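Side-chain contact in malonyl-CoA decarboxylase (Rhodopseudomonas palustris, PDB 4KSA), which probably catalyses the decarboxylation of malonyl-CoA to acetyl-CoA and carbon dioxide: residues N342-A347 with G397-N402. Residues are numbered along the deposited sequence; the frame is centred on the assembly and turned at random.
Sequences NWFDDA and GDRSPN
Arg399 lays CB, CD and its guanidinium against Phe344, and the two residues make up nearly all of this surface contact. Its CB lies over one face of the phenyl ring, 4.1 Å from Phe344 CD2. CG sits between the backbone N and the carbonyl carbon (chi1 51°), which carries CD past the CD2 side of the Phe344 ring. Arg399 CD passes Phe344 CD2 at 3.9 Å, beside CE2. A bend at chi3 (53°) turns the head group along the ring's border: NE stays near CD2, and NH2 draws up to CB of Phe344. Arg399 CZ comes to 3.6 Å from Phe344 CD2. Arg399 NH1 arrives in the ring plane, at its edge, 3.3 Å from Phe344 CD2. Seen from the guanidinium, CD2 lies over one face, off toward the rim, and the two planes stand 78° apart. The head group therefore meets the ring edge and does not stack on the phenyl face. Beyond the ring, Arg399 NH1 also comes to 3.5 Å from Phe344 O. The same Arg399 NH1 makes a long salt bridge with Asp345 OD1 at 3.8 Å.

Flanking Arg399 in the chain, Asp398 and Ser400 form an Asx turn from Asp398 OD1 to Ser400 N (3.3 Å), and Ser400 OG caps helix 401-407 by accepting from Gly403 N. Phe344 and Arg399 both pack on Met404 of helix 401-407, joining it to the loop that leads into helix 347-367. In this part of the C-terminal domain, the chemistry is an arginine side chain with CB over one face of the phenyl ring and its head group at the ring's edge, with a loosely paired charge at its end; the long ion pair probably adds modest electrostatic attraction to a contact made mainly by van der Waals packing.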
# COMPACT_ATOMS: atom_id res chain seq x y z
N ASN A 342 -17.24 -34.71 -41.81
CA ASN A 342 -16.56 -34.98 -40.56
C ASN A 342 -15.48 -36.03 -40.69
O ASN A 342 -15.46 -36.99 -39.93
CB ASN A 342 -17.57 -35.45 -39.51
CG ASN A 342 -18.84 -34.63 -39.51
OD1 ASN A 342 -19.58 -34.61 -40.50
ND2 ASN A 342 -19.11 -33.96 -38.39
N TRP A 343 -14.58 -35.86 -41.65
CA TRP A 343 -13.52 -36.84 -41.84
C TRP A 343 -12.91 -37.28 -40.51
O TRP A 343 -12.52 -38.44 -40.36
CB TRP A 343 -12.42 -36.28 -42.75
CG TRP A 343 -11.73 -35.07 -42.22
CD1 TRP A 343 -12.01 -33.77 -42.52
CD2 TRP A 343 -10.64 -35.05 -41.29
NE1 TRP A 343 -11.15 -32.94 -41.84
CE2 TRP A 343 -10.31 -33.70 -41.08
CE3 TRP A 343 -9.92 -36.04 -40.62
CZ2 TRP A 343 -9.28 -33.31 -40.22
CZ3 TRP A 343 -8.90 -35.66 -39.77
CH2 TRP A 343 -8.58 -34.30 -39.57
N PHE A 344 -12.82 -36.37 -39.55
CA PHE A 344 -12.25 -36.69 -38.25
C PHE A 344 -13.04 -37.77 -37.51
O PHE A 344 -12.54 -38.40 -36.58
CB PHE A 344 -12.13 -35.42 -37.37
CG PHE A 344 -13.43 -34.67 -37.18
CD1 PHE A 344 -13.86 -33.73 -38.12
CD2 PHE A 344 -14.22 -34.89 -36.05
CE1 PHE A 344 -15.06 -33.03 -37.93
CE2 PHE A 344 -15.41 -34.19 -35.86
CZ PHE A 344 -15.83 -33.26 -36.80
N ASP A 345 -14.28 -38.01 -37.94
CA ASP A 345 -15.10 -39.03 -37.31
C ASP A 345 -14.84 -40.44 -37.89
O ASP A 345 -15.62 -41.36 -37.68
CB ASP A 345 -16.58 -38.67 -37.44
CG ASP A 345 -16.97 -37.49 -36.56
OD1 ASP A 345 -16.30 -37.29 -35.52
OD2 ASP A 345 -17.94 -36.78 -36.90
N ASP A 346 -13.73 -40.59 -38.60
CA ASP A 346 -13.37 -41.89 -39.17
C ASP A 346 -11.91 -42.21 -38.87
O ASP A 346 -11.02 -41.88 -39.65
CB ASP A 346 -13.57 -41.90 -40.69
CG ASP A 346 -13.15 -43.22 -41.32
OD1 ASP A 346 -13.83 -44.25 -41.08
OD2 ASP A 346 -12.13 -43.25 -42.05
N ALA A 347 -11.67 -42.84 -37.73
CA ALA A 347 -10.33 -43.22 -37.30
C ALA A 347 -9.41 -43.51 -38.47
O ALA A 347 -8.25 -43.10 -38.48
CB ALA A 347 -10.40 -44.43 -36.38
N GLY A 397 -6.30 -31.83 -32.19
CA GLY A 397 -6.38 -31.42 -30.80
C GLY A 397 -7.69 -30.69 -30.54
O GLY A 397 -8.25 -30.78 -29.44
N ASP A 398 -8.20 -29.99 -31.54
CA ASP A 398 -9.44 -29.26 -31.39
C ASP A 398 -10.40 -29.51 -32.56
O ASP A 398 -10.21 -28.97 -33.65
CB ASP A 398 -9.15 -27.76 -31.26
CG ASP A 398 -10.40 -26.92 -31.18
OD1 ASP A 398 -11.35 -27.33 -30.48
OD2 ASP A 398 -10.44 -25.84 -31.80
N ARG A 399 -11.41 -30.33 -32.33
CA ARG A 399 -12.35 -30.60 -33.41
C ARG A 399 -13.58 -29.73 -33.35
O ARG A 399 -14.59 -30.01 -33.99
CB ARG A 399 -12.74 -32.09 -33.44
CG ARG A 399 -13.22 -32.68 -32.14
CD ARG A 399 -13.35 -34.19 -32.31
NE ARG A 399 -12.10 -34.75 -32.82
CZ ARG A 399 -11.99 -35.94 -33.41
NH1 ARG A 399 -13.07 -36.71 -33.57
NH2 ARG A 399 -10.81 -36.37 -33.83
N SER A 400 -13.49 -28.66 -32.56
CA SER A 400 -14.59 -27.73 -32.44
C SER A 400 -14.75 -27.18 -33.85
O SER A 400 -13.76 -27.00 -34.56
CB SER A 400 -14.22 -26.59 -31.49
OG SER A 400 -13.12 -25.85 -32.00
N PRO A 401 -15.99 -26.93 -34.28
CA PRO A 401 -16.14 -26.39 -35.63
C PRO A 401 -15.18 -25.24 -35.94
O PRO A 401 -14.76 -25.07 -37.08
CB PRO A 401 -17.62 -25.99 -35.67
CG PRO A 401 -18.03 -25.93 -34.20
CD PRO A 401 -17.29 -27.07 -33.61
N ASN A 402 -14.83 -24.47 -34.91
CA ASN A 402 -13.91 -23.35 -35.10
C ASN A 402 -12.51 -23.80 -35.47
O ASN A 402 -12.00 -23.47 -36.55
CB ASN A 402 -13.82 -22.50 -33.83
CG ASN A 402 -12.63 -21.52 -33.86
OD1 ASN A 402 -12.52 -20.68 -34.75
ND2 ASN A 402 -11.74 -21.65 -32.87